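Local coordinates for protein dITP/XTP pyrophosphatase (Mycobacteroides abscessus, PDB 6WWD) that probably hydrolyses non-canonical purine nucleoside triphosphates such as XTP, dITP and ITP to their monophosphates and diphosphate, cleansing the nucleotide pool, at residues K2-A6 / T64-A70; E44-F49 / N81-L87; I112-R117 / I145-P149; G118-V122 / Y157-F161. All blocks are in the same frame, centred on the assembly; numbering follows the deposited sequence.

Contact 1: residues K2-A6 / T64-A70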
loop_
_atom_site.group_PDB
_atom_site.type_symbol
_atom_site.label_atom_id
_atom_site.label_comp_id
_atom_site.label_asym_id
_atom_site.label_seq_id
_atom_site.Cartn_x
_atom_site.Cartn_y
_atom_site.Cartn_z
ATOM N N LYS D 2 -26.914 -23.053 12.416
ATOM C CA LYS D 2 -26.355 -23.203 11.083
ATOM C C LYS D 2 -25.384 -22.073 10.783
ATOM O O LYS D 2 -25.642 -20.915 11.127
ATOM C CB LYS D 2 -27.448 -23.250 10.015
ATOM C CG LYS D 2 -28.263 -24.539 10.016
ATOM C CD LYS D 2 -29.151 -24.608 8.796
ATOM C CE LYS D 2 -30.354 -25.497 9.020
ATOM N NZ LYS D 2 -31.468 -25.166 8.083
ATOM N N ILE D 3 -24.261 -22.430 10.158
ATOM C CA ILE D 3 -23.256 -21.493 9.674
ATOM C C ILE D 3 -23.011 -21.778 8.201
ATOM O O ILE D 3 -22.767 -22.928 7.821
ATOM C CB ILE D 3 -21.933 -21.601 10.464
ATOM C CG1 ILE D 3 -22.144 -21.177 11.920
ATOM C CG2 ILE D 3 -20.818 -20.795 9.776
ATOM C CD1 ILE D 3 -20.902 -21.203 12.746
ATOM N N LEU D 4 -23.086 -20.746 7.369
ATOM C CA LEU D 4 -22.793 -20.906 5.951
ATOM C C LEU D 4 -21.280 -20.850 5.715
ATOM O O LEU D 4 -20.608 -19.888 6.117
ATOM C CB LEU D 4 -23.512 -19.827 5.136
ATOM C CG LEU D 4 -23.178 -19.755 3.643
ATOM C CD1 LEU D 4 -23.661 -21.007 2.873
ATOM C CD2 LEU D 4 -23.769 -18.493 3.037
ATOM N N VAL D 5 -20.731 -21.882 5.079
ATOM C CA VAL D 5 -19.376 -21.809 4.540
ATOM C C VAL D 5 -19.474 -21.480 3.050
ATOM O O VAL D 5 -20.083 -22.233 2.280
ATOM C CB VAL D 5 -18.586 -23.099 4.795
ATOM C CG1 VAL D 5 -17.191 -22.966 4.201
ATOM C CG2 VAL D 5 -18.510 -23.375 6.298
ATOM N N ALA D 6 -18.917 -20.334 2.650
ATOM C CA ALA D 6 -19.017 -19.848 1.271
ATOM C C ALA D 6 -18.072 -20.639 0.362
ATOM O O ALA D 6 -17.119 -20.127 -0.220
ATOM C CB ALA D 6 -18.727 -18.355 1.194
ATOM N N THR D 64 -28.609 -15.306 3.093
ATOM C CA THR D 64 -29.107 -16.388 3.935
ATOM C C THR D 64 -29.490 -15.980 5.352
ATOM O O THR D 64 -30.265 -16.713 5.992
ATOM C CB THR D 64 -28.063 -17.509 4.032
ATOM O OG1 THR D 64 -26.963 -17.051 4.817
ATOM C CG2 THR D 64 -27.569 -17.941 2.632
ATOM N N GLY D 65 -28.989 -14.854 5.865
ATOM C CA GLY D 65 -29.156 -14.502 7.256
ATOM C C GLY D 65 -28.342 -15.325 8.225
ATOM O O GLY D 65 -28.412 -15.066 9.435
ATOM N N LEU D 66 -27.544 -16.273 7.729
ATOM C CA LEU D 66 -26.657 -17.077 8.547
ATOM C C LEU D 66 -25.301 -16.404 8.681
ATOM O O LEU D 66 -24.853 -15.679 7.792
ATOM C CB LEU D 66 -26.470 -18.466 7.928
ATOM C CG LEU D 66 -27.771 -19.244 7.657
ATOM C CD1 LEU D 66 -27.496 -20.532 6.882
ATOM C CD2 LEU D 66 -28.472 -19.523 8.968
ATOM N N ALA D 67 -24.648 -16.648 9.811
ATOM C CA ALA D 67 -23.235 -16.355 9.913
ATOM C C ALA D 67 -22.504 -17.055 8.772
ATOM O O ALA D 67 -22.855 -18.174 8.376
ATOM C CB ALA D 67 -22.708 -16.809 11.276
ATOM N N CYS D 68 -21.518 -16.380 8.199
ATOM C CA CYS D 68 -20.880 -16.896 7.003
ATOM C C CYS D 68 -19.376 -16.812 7.165
ATOM O O CYS D 68 -18.848 -15.762 7.520
ATOM C CB CYS D 68 -21.314 -16.142 5.736
ATOM S SG CYS D 68 -20.394 -16.753 4.304
ATOM N N VAL D 69 -18.701 -17.924 6.926
ATOM C CA VAL D 69 -17.247 -17.994 6.866
ATOM C C VAL D 69 -16.851 -18.140 5.403
ATOM O O VAL D 69 -17.397 -18.995 4.691
ATOM C CB VAL D 69 -16.700 -19.171 7.696
ATOM C CG1 VAL D 69 -15.216 -19.340 7.439
ATOM C CG2 VAL D 69 -16.965 -18.957 9.157
ATOM N N ALA D 70 -15.899 -17.325 4.958
ATOM C CA ALA D 70 -15.394 -17.390 3.594
ATOM C C ALA D 70 -13.878 -17.389 3.638
ATOM O O ALA D 70 -13.276 -16.863 4.576
ATOM C CB ALA D 70 -15.879 -16.212 2.749
HETATM O O HOH W 1 -25.819 -18.380 11.747
#
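Leu4 faces Cys68 and Val5 faces Val69 where strands 2-5 and 67-70 run parallel, their axes 31° apart. The backbone bonds alternate between the strands. Leu4 N gives to Ala67 O at 2.8 Å, and Val69 N gives to Leu4 O at 2.9 Å. Ala6 N reaches Val69 O at 2.9 Å in a nearly straight bond (172°). At the N-terminal end a water takes over: it donates to Lys2 O at 2.6 Å and accepts from Ala67 N at 2.8 Å.

Leu4 carries the face it shares with Cys68. Its CG lies across from the backbone N (chi1 173°), and its CD2 meets Thr64 CG2 at 3.9 Å, the two side chains crossing at about a right angle. Cys68 SG touches both Leu4 CD2 and Ala6 CB, 3.9 Å from the latter. Leu66 lays its methyls along Lys2 CB. On the other face Ile3 CG2 meets Val69 CG2.

Thr64 OG1 accepts from Leu66 N in an ST turn and also hydrogen-bonds to Gly60 O of helix 49-64. Ser7, predicted to bind substrate, follows strand 2-5. Asp72, the predicted proton acceptor and magnesium ligand, lies on strand 67-77. Backbone polar groups thus pair the strands, while side chains on both faces meet through apolar packing.

Contact 2: residues E44-F49 / N81-L87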
loop_
_atom_site.group_PDB
_atom_site.type_symbol
_atom_site.label_atom_id
_atom_site.label_comp_id
_atom_site.label_asym_id
_atom_site.label_seq_id
_atom_site.Cartn_x
_atom_site.Cartn_y
_atom_site.Cartn_z
ATOM N N GLU D 44 -13.226 -11.306 -8.341
ATOM C CA GLU D 44 -12.242 -10.776 -7.404
ATOM C C GLU D 44 -11.080 -10.086 -8.120
ATOM O O GLU D 44 -10.598 -10.568 -9.152
ATOM C CB GLU D 44 -11.705 -11.894 -6.514
ATOM C CG GLU D 44 -12.770 -12.588 -5.688
ATOM C CD GLU D 44 -12.190 -13.623 -4.738
ATOM O OE1 GLU D 44 -11.037 -13.454 -4.302
ATOM O OE2 GLU D 44 -12.888 -14.604 -4.426
ATOM N N THR D 45 -10.631 -8.958 -7.550
ATOM C CA THR D 45 -9.513 -8.176 -8.065
ATOM C C THR D 45 -8.608 -7.743 -6.915
ATOM O O THR D 45 -8.999 -7.758 -5.743
ATOM C CB THR D 45 -9.966 -6.913 -8.825
ATOM O OG1 THR D 45 -10.791 -6.086 -7.976
ATOM C CG2 THR D 45 -10.711 -7.279 -10.072
ATOM N N GLY D 46 -7.391 -7.367 -7.268
ATOM C CA GLY D 46 -6.462 -6.770 -6.322
ATOM C C GLY D 46 -5.598 -7.759 -5.564
ATOM O O GLY D 46 -5.550 -8.957 -5.838
ATOM N N ALA D 47 -4.933 -7.224 -4.535
ATOM C CA ALA D 47 -3.986 -7.985 -3.745
ATOM C C ALA D 47 -4.518 -8.391 -2.380
ATOM O O ALA D 47 -3.871 -9.195 -1.702
ATOM C CB ALA D 47 -2.695 -7.171 -3.551
ATOM N N SER D 48 -5.679 -7.894 -1.955
ATOM C CA SER D 48 -6.093 -8.105 -0.566
ATOM C C SER D 48 -6.927 -9.373 -0.433
ATOM O O SER D 48 -8.123 -9.374 -0.721
ATOM C CB SER D 48 -6.868 -6.913 -0.024
ATOM O OG SER D 48 -7.295 -7.223 1.304
ATOM N N PHE D 49 -6.303 -10.442 0.051
ATOM C CA PHE D 49 -7.054 -11.646 0.407
ATOM C C PHE D 49 -8.042 -11.371 1.532
ATOM O O PHE D 49 -9.150 -11.927 1.551
ATOM C CB PHE D 49 -6.092 -12.767 0.804
ATOM C CG PHE D 49 -5.095 -13.076 -0.254
ATOM C CD1 PHE D 49 -5.442 -13.891 -1.334
ATOM C CD2 PHE D 49 -3.820 -12.527 -0.204
ATOM C CE1 PHE D 49 -4.517 -14.151 -2.344
ATOM C CE2 PHE D 49 -2.895 -12.799 -1.198
ATOM C CZ PHE D 49 -3.245 -13.627 -2.267
ATOM N N ASN D 81 4.117 -6.018 -6.669
ATOM C CA ASN D 81 3.290 -5.238 -5.742
ATOM C C ASN D 81 2.238 -6.118 -5.071
ATOM O O ASN D 81 1.089 -5.713 -4.872
ATOM C CB ASN D 81 2.630 -4.046 -6.429
ATOM C CG ASN D 81 2.402 -2.889 -5.473
ATOM O OD1 ASN D 81 3.212 -2.644 -4.587
ATOM N ND2 ASN D 81 1.295 -2.181 -5.647
ATOM N N TRP D 82 2.656 -7.330 -4.714
ATOM C CA TRP D 82 1.898 -8.324 -3.963
ATOM C C TRP D 82 0.792 -8.980 -4.777
ATOM O O TRP D 82 -0.009 -9.733 -4.218
ATOM C CB TRP D 82 1.393 -7.732 -2.638
ATOM C CG TRP D 82 2.605 -7.596 -1.742
ATOM C CD1 TRP D 82 3.220 -8.603 -1.051
ATOM C CD2 TRP D 82 3.406 -6.429 -1.537
ATOM N NE1 TRP D 82 4.327 -8.130 -0.394
ATOM C CE2 TRP D 82 4.465 -6.796 -0.672
ATOM C CE3 TRP D 82 3.307 -5.099 -1.959
ATOM C CZ2 TRP D 82 5.427 -5.890 -0.239
ATOM C CZ3 TRP D 82 4.279 -4.199 -1.544
ATOM C CH2 TRP D 82 5.320 -4.597 -0.686
ATOM N N MET D 83 0.771 -8.779 -6.096
ATOM C CA MET D 83 0.094 -9.707 -6.991
ATOM C C MET D 83 0.969 -10.967 -7.122
ATOM O O MET D 83 2.114 -10.974 -6.688
ATOM C CB MET D 83 -0.170 -9.039 -8.346
ATOM C CG MET D 83 -0.998 -7.734 -8.267
ATOM S SD MET D 83 -2.604 -7.982 -7.457
ATOM C CE MET D 83 -3.496 -8.796 -8.794
ATOM N N PRO D 84 0.459 -12.065 -7.701
ATOM C CA PRO D 84 -0.840 -12.341 -8.324
ATOM C C PRO D 84 -2.047 -12.076 -7.428
ATOM O O PRO D 84 -3.103 -11.827 -7.978
ATOM C CB PRO D 84 -0.748 -13.829 -8.670
ATOM C CG PRO D 84 0.703 -14.072 -8.873
ATOM C CD PRO D 84 1.351 -13.239 -7.792
ATOM N N GLY D 85 -1.887 -12.114 -6.106
ATOM C CA GLY D 85 -2.991 -11.730 -5.233
ATOM C C GLY D 85 -4.186 -12.629 -5.475
ATOM O O GLY D 85 -4.044 -13.838 -5.671
ATOM N N VAL D 86 -5.388 -12.041 -5.491
ATOM C CA VAL D 86 -6.602 -12.841 -5.652
ATOM C C VAL D 86 -6.806 -13.297 -7.089
ATOM O O VAL D 86 -7.746 -14.064 -7.355
ATOM C CB VAL D 86 -7.834 -12.089 -5.105
ATOM C CG1 VAL D 86 -7.592 -11.657 -3.644
ATOM C CG2 VAL D 86 -8.182 -10.899 -5.974
ATOM N N LEU D 87 -5.917 -12.905 -8.011
ATOM C CA LEU D 87 -5.866 -13.485 -9.350
ATOM C C LEU D 87 -4.870 -14.650 -9.456
ATOM O O LEU D 87 -4.575 -15.096 -10.575
ATOM C CB LEU D 87 -5.519 -12.411 -10.389
ATOM C CG LEU D 87 -6.676 -11.505 -10.838
ATOM C CD1 LEU D 87 -7.028 -10.556 -9.746
ATOM C CD2 LEU D 87 -6.311 -10.709 -12.081
HETATM O O HOH W 2 -9.823 -15.370 -6.117
HETATM O O HOH W 3 -1.296 -10.098 -1.868
#
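Val86 is pushed among the residues of the loop 44-49, and each of its side-chain atoms has a neighbour there. CB lies 3.6 Å from Glu44 OE1, with the two side chains crossing at about a right angle. From CB the methyls part. CG1, on the far side from the carbonyl carbon (chi1 -54°), runs to Ser48 O and to Phe49 CD1, which is 3.9 Å away. CG2 sits between the backbone N and the carbonyl carbon and is close to Thr45 O, at 3.3 Å. It also lies beside Gly46 O.

That same Gly46 O accepts the bond from Val86 N, at 3.1 Å and 162°. Met83 is bent at both chi2 and chi3, which brings SD to 3.5 Å from Gly46 O.

Val86 belongs to a type II' turn from Pro84 to Leu87, and a cis peptide precedes Pro84. The weakly bonded strand 84-85 pairs antiparallel with strand 67-77, through Gly85 and Leu75. Gly85 occupies the turn position with positive phi, and its CA lies close against Ala47 CA. Phe49, at the start of helix 49-64, brings CE1 to 3.4 Å from Gly85 O. Ser48 is the N-cap of that helix, its OG bonded to Asp51 N.

A water donates to both Ala47 O and Trp82 O. Glu44 OE2 makes a salt bridge to Lys56, whereas OE1 lies close to the like-charged carboxylate of Asp72, predicted to bind magnesium. Thr45 OG1 bonds to Arg116 of the third subunit. Leu87 CD1 lies 3.6 Å from Glu44 O.

Contact 3: residues I112-R117 / I145-P149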
loop_
_atom_site.group_PDB
_atom_site.type_symbol
_atom_site.label_atom_id
_atom_site.label_comp_id
_atom_site.label_asym_id
_atom_site.label_seq_id
_atom_site.Cartn_x
_atom_site.Cartn_y
_atom_site.Cartn_z
ATOM N N ILE D 112 15.067 -10.774 -12.145
ATOM C CA ILE D 112 15.035 -10.179 -10.815
ATOM C C ILE D 112 16.024 -10.930 -9.928
ATOM O O ILE D 112 15.917 -12.160 -9.811
ATOM C CB ILE D 112 13.626 -10.213 -10.217
ATOM C CG1 ILE D 112 12.629 -9.537 -11.168
ATOM C CG2 ILE D 112 13.616 -9.536 -8.867
ATOM C CD1 ILE D 112 13.170 -8.246 -11.820
ATOM N N PRO D 113 16.981 -10.248 -9.299
ATOM C CA PRO D 113 17.964 -10.937 -8.456
ATOM C C PRO D 113 17.328 -11.521 -7.202
ATOM O O PRO D 113 16.294 -11.050 -6.728
ATOM C CB PRO D 113 18.969 -9.835 -8.109
ATOM C CG PRO D 113 18.216 -8.562 -8.286
ATOM C CD PRO D 113 17.239 -8.801 -9.391
ATOM N N ASP D 114 17.986 -12.559 -6.658
ATOM C CA ASP D 114 17.414 -13.351 -5.562
ATOM C C ASP D 114 16.901 -12.482 -4.431
ATOM O O ASP D 114 15.795 -12.701 -3.928
ATOM C CB ASP D 114 18.439 -14.340 -4.995
ATOM C CG ASP D 114 18.688 -15.542 -5.896
ATOM O OD1 ASP D 114 17.805 -15.934 -6.694
ATOM O OD2 ASP D 114 19.776 -16.132 -5.766
ATOM N N GLU D 115 17.671 -11.458 -4.054
ATOM C CA GLU D 115 17.329 -10.624 -2.908
ATOM C C GLU D 115 15.986 -9.938 -3.062
ATOM O O GLU D 115 15.369 -9.574 -2.055
ATOM C CB GLU D 115 18.412 -9.567 -2.680
ATOM C CG GLU D 115 19.835 -10.111 -2.614
ATOM C CD GLU D 115 20.455 -10.348 -3.984
ATOM O OE1 GLU D 115 20.955 -11.470 -4.222
ATOM O OE2 GLU D 115 20.445 -9.414 -4.819
ATOM N N ARG D 116 15.509 -9.765 -4.292
ATOM C CA ARG D 116 14.258 -9.065 -4.553
ATOM C C ARG D 116 13.161 -10.009 -5.025
ATOM O O ARG D 116 12.108 -9.557 -5.488
ATOM C CB ARG D 116 14.513 -7.950 -5.563
ATOM C CG ARG D 116 15.622 -7.004 -5.074
ATOM C CD ARG D 116 16.190 -6.116 -6.172
ATOM N NE ARG D 116 15.157 -5.464 -6.967
ATOM C CZ ARG D 116 15.369 -4.912 -8.161
ATOM N NH1 ARG D 116 16.590 -4.918 -8.699
ATOM N NH2 ARG D 116 14.356 -4.350 -8.818
ATOM N N ARG D 117 13.374 -11.314 -4.896
ATOM C CA ARG D 117 12.387 -12.294 -5.306
ATOM C C ARG D 117 11.445 -12.699 -4.175
ATOM O O ARG D 117 10.840 -13.767 -4.254
ATOM C CB ARG D 117 13.091 -13.520 -5.898
ATOM C CG ARG D 117 13.990 -13.207 -7.100
ATOM C CD ARG D 117 14.643 -14.461 -7.679
ATOM N NE ARG D 117 13.641 -15.282 -8.368
ATOM C CZ ARG D 117 13.226 -15.090 -9.616
ATOM N NH1 ARG D 117 13.731 -14.108 -10.363
ATOM N NH2 ARG D 117 12.302 -15.888 -10.118
ATOM N N ILE D 145 10.537 -16.602 -4.755
ATOM C CA ILE D 145 10.243 -17.329 -5.983
ATOM C C ILE D 145 11.531 -17.932 -6.533
ATOM O O ILE D 145 12.533 -17.231 -6.710
ATOM C CB ILE D 145 9.571 -16.415 -7.022
ATOM C CG1 ILE D 145 8.307 -15.767 -6.429
ATOM C CG2 ILE D 145 9.275 -17.198 -8.310
ATOM C CD1 ILE D 145 7.310 -16.758 -5.833
ATOM N N ALA D 146 11.498 -19.233 -6.820
ATOM C CA ALA D 146 12.632 -19.891 -7.450
ATOM C C ALA D 146 12.846 -19.377 -8.874
ATOM O O ALA D 146 11.986 -18.739 -9.488
ATOM C CB ALA D 146 12.426 -21.410 -7.482
ATOM N N ARG D 147 14.010 -19.710 -9.417
ATOM C CA ARG D 147 14.324 -19.386 -10.797
ATOM C C ARG D 147 13.931 -20.497 -11.749
ATOM O O ARG D 147 13.670 -20.228 -12.923
ATOM C CB ARG D 147 15.815 -19.093 -10.938
ATOM C CG ARG D 147 16.206 -17.920 -10.104
ATOM C CD ARG D 147 17.540 -17.361 -10.507
ATOM N NE ARG D 147 17.855 -16.211 -9.669
ATOM C CZ ARG D 147 17.658 -14.948 -10.028
ATOM N NH1 ARG D 147 17.162 -14.656 -11.224
ATOM N NH2 ARG D 147 17.969 -13.976 -9.190
ATOM N N ILE D 148 13.924 -21.743 -11.278
ATOM C CA ILE D 148 13.420 -22.874 -12.063
ATOM C C ILE D 148 12.612 -23.785 -11.158
ATOM O O ILE D 148 12.941 -23.981 -9.982
ATOM C CB ILE D 148 14.570 -23.669 -12.737
ATOM C CG1 ILE D 148 15.537 -24.221 -11.697
ATOM C CG2 ILE D 148 15.312 -22.810 -13.754
ATOM C CD1 ILE D 148 16.594 -25.081 -12.268
ATOM N N PRO D 149 11.553 -24.388 -11.703
ATOM C CA PRO D 149 10.705 -25.258 -10.877
ATOM C C PRO D 149 11.444 -26.512 -10.440
ATOM O O PRO D 149 12.307 -27.023 -11.149
ATOM C CB PRO D 149 9.537 -25.610 -11.807
ATOM C CG PRO D 149 9.626 -24.613 -12.946
ATOM C CD PRO D 149 11.075 -24.314 -13.094
HETATM O O HOH W 4 15.224 -17.560 -5.847
#
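Arg117 and Arg147 reach past each other from the two segments. Arg117 holds backbone oxygens, whereas Arg147 chiefly holds the Asp114 carboxylate. Arg117 NE gives a straight bond to Ile145 O, 2.8 Å and 170°, which lies in the guanidinium plane. NH2 of the same group turns to Ala146 O at 2.9 Å, approaching from above that carbonyl plane. NH1 bonds within its own segment to Ile112 O at 3.0 Å, on a lone pair, and also holds Leu109 O. The chain of Arg117 bends at chi3 (71°), which points NE at Ile145 O. With all three nitrogens engaged, its rotation is well fixed.

Backbone pairing gives the contact its base. Ile145 N donates to Arg117 O at 2.9 Å, at the point where the antiparallel strands 118-128 and 134-145 come to their outer ends. The contact thus closes the open end of a long beta hairpin. Ile145 CG2 lies against Arg117 NH2.

Arg147 stretches its chain from CG to NE across Arg117 at about a right angle. Arg147 CG rests over one face of the Arg117 guanidinium, and the two guanidinium planes are 40° apart. The Arg147 NE bond to Asp114 OD1, 3.0 Å, is a salt bridge in which NE meets OD1 from above the carboxylate plane. NH2 adds weak bonds to Asp114 OD1 and Ile112 O. Arg117 NH1 and Arg147 NH1 are 3.6 Å apart, and Asp114 probably offsets part of their like charge. A water donates to both Asp114 OD1 and Ile145 O.

Contact 4: residues G118-V122 / Y157-F161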
loop_
_atom_site.group_PDB
_atom_site.type_symbol
_atom_site.label_atom_id
_atom_site.label_comp_id
_atom_site.label_asym_id
_atom_site.label_seq_id
_atom_site.Cartn_x
_atom_site.Cartn_y
_atom_site.Cartn_z
ATOM N N GLY D 118 11.306 -11.868 -3.138
ATOM C CA GLY D 118 10.488 -12.241 -1.990
ATOM C C GLY D 118 9.023 -12.441 -2.343
ATOM O O GLY D 118 8.469 -11.775 -3.219
ATOM N N ALA D 119 8.381 -13.354 -1.608
ATOM C CA ALA D 119 6.985 -13.713 -1.826
ATOM C C ALA D 119 6.439 -14.399 -0.576
ATOM O O ALA D 119 7.190 -14.780 0.318
ATOM C CB ALA D 119 6.832 -14.633 -3.045
ATOM N N ALA D 120 5.124 -14.626 -0.566
ATOM C CA ALA D 120 4.460 -15.361 0.507
ATOM C C ALA D 120 3.230 -16.086 -0.031
ATOM O O ALA D 120 2.503 -15.548 -0.871
ATOM C CB ALA D 120 4.038 -14.426 1.646
ATOM N N PHE D 121 2.994 -17.303 0.460
ATOM C CA PHE D 121 1.673 -17.901 0.346
ATOM C C PHE D 121 0.795 -17.301 1.440
ATOM O O PHE D 121 1.206 -17.219 2.599
ATOM C CB PHE D 121 1.738 -19.418 0.484
ATOM C CG PHE D 121 2.024 -20.155 -0.807
ATOM C CD1 PHE D 121 1.342 -19.855 -1.974
ATOM C CD2 PHE D 121 2.949 -21.197 -0.828
ATOM C CE1 PHE D 121 1.606 -20.572 -3.153
ATOM C CE2 PHE D 121 3.229 -21.911 -2.000
ATOM C CZ PHE D 121 2.556 -21.603 -3.158
ATOM N N VAL D 122 -0.395 -16.849 1.069
ATOM C CA VAL D 122 -1.297 -16.154 1.980
ATOM C C VAL D 122 -2.621 -16.886 1.990
ATOM O O VAL D 122 -3.125 -17.294 0.939
ATOM C CB VAL D 122 -1.530 -14.683 1.577
ATOM C CG1 VAL D 122 -2.428 -13.997 2.595
ATOM C CG2 VAL D 122 -0.225 -13.945 1.434
ATOM N N TYR D 157 1.629 -23.131 -7.390
ATOM C CA TYR D 157 2.942 -22.495 -7.388
ATOM C C TYR D 157 3.968 -23.208 -6.518
ATOM O O TYR D 157 5.107 -22.731 -6.421
ATOM C CB TYR D 157 2.823 -21.036 -6.935
ATOM C CG TYR D 157 1.962 -20.205 -7.864
ATOM C CD1 TYR D 157 2.479 -19.706 -9.057
ATOM C CD2 TYR D 157 0.643 -19.903 -7.537
ATOM C CE1 TYR D 157 1.699 -18.931 -9.916
ATOM C CE2 TYR D 157 -0.150 -19.124 -8.384
ATOM C CZ TYR D 157 0.388 -18.647 -9.574
ATOM O OH TYR D 157 -0.393 -17.886 -10.413
ATOM N N ASP D 158 3.610 -24.332 -5.900
ATOM C CA ASP D 158 4.561 -25.052 -5.054
ATOM C C ASP D 158 5.913 -25.312 -5.718
ATOM O O ASP D 158 6.938 -25.162 -5.029
ATOM C CB ASP D 158 3.945 -26.385 -4.597
ATOM C CG ASP D 158 2.847 -26.193 -3.570
ATOM O OD1 ASP D 158 2.655 -25.046 -3.122
ATOM O OD2 ASP D 158 2.157 -27.177 -3.233
ATOM N N PRO D 159 6.001 -25.708 -6.999
ATOM C CA PRO D 159 7.325 -25.968 -7.596
ATOM C C PRO D 159 8.214 -24.733 -7.719
ATOM O O PRO D 159 9.409 -24.900 -7.936
ATOM C CB PRO D 159 6.981 -26.539 -8.985
ATOM C CG PRO D 159 5.618 -27.063 -8.845
ATOM C CD PRO D 159 4.921 -26.161 -7.893
ATOM N N ILE D 160 7.694 -23.508 -7.575
ATOM C CA ILE D 160 8.537 -22.321 -7.691
ATOM C C ILE D 160 8.519 -21.474 -6.429
ATOM O O ILE D 160 9.048 -20.366 -6.432
ATOM C CB ILE D 160 8.152 -21.450 -8.904
ATOM C CG1 ILE D 160 6.687 -20.984 -8.776
ATOM C CG2 ILE D 160 8.471 -22.144 -10.227
ATOM C CD1 ILE D 160 6.333 -19.926 -9.787
ATOM N N PHE D 161 7.910 -21.960 -5.350
ATOM C CA PHE D 161 7.890 -21.223 -4.092
ATOM C C PHE D 161 8.952 -21.797 -3.168
ATOM O O PHE D 161 8.877 -22.970 -2.794
ATOM C CB PHE D 161 6.516 -21.281 -3.428
ATOM C CG PHE D 161 6.443 -20.518 -2.131
ATOM C CD1 PHE D 161 6.413 -19.135 -2.131
ATOM C CD2 PHE D 161 6.443 -21.188 -0.906
ATOM C CE1 PHE D 161 6.355 -18.417 -0.925
ATOM C CE2 PHE D 161 6.381 -20.478 0.305
ATOM C CZ PHE D 161 6.339 -19.089 0.290
#
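Tyr157, whose CB touches the ring of Phe121, takes the bond from Ile160 N on its backbone O at 2.9 Å. This bond belongs to the short 3-10 segment 158-160. It helps hold the loop that faces strand 118-122.

Phe121 is the main side chain on the strand. Its CZ meets Tyr157 CB at 3.8 Å. Asp158 brings OD1 to 3.4 Å from Phe121 CE2, with its carboxylate plane turned 81° from the ring. The other oxygen, OD2, has a weak bond to Phe155 N.

Phe161 comes in beside them. The side chains of Phe121 and Phe161 run in opposite senses, their rings oblique, neither stacked nor edge-to-face, with centroids 4.4 Å apart and planes 43° apart. Phe121 CD2 lies over one face of the Phe161 ring. CG of Phe161 stands opposite its backbone N (chi1 -179°), and this torsion carries CE1 to 3.9 Å from Ala120 CA. Ala119 O is at the edge of the same ring. Trp141 also meets it, and Leu75 of strand 67-77 touches both phenylalanines.

Tyr157 directs its OH elsewhere, to Ser88 O. Tyr157 and Asp158 probably bind substrate. The loop that carries them therefore rests on the central sheet by aromatic and apolar packing, with Asp158 OD1 against the Phe121 ring.

In the fold
From the N terminus, contact 1 closes a loop of 57 residues that holds helices 10-22 and 49-64, and joins strand 2-5 to strand 67-77. Contact 2 crosses it: segment 44-49 opens inside that loop, and its partner 81-87 follows strand 67-77. Contacts 3 and 4 come later in series and cross each other, segments 112-117 and 118-122 being answered by 145-149 and 157-161. These two touch: Ala146 N lies 2.7 Å from Ile160 O, a probable hydrogen bond. Contact 2 also meets contact 4, through Phe49 on Val122. Contacts 1, 2 and 4 reach the same sheet, with contacts 1 and 4 on opposite sides of the chain's centre. Contacts 2 and 3 both face the third subunit.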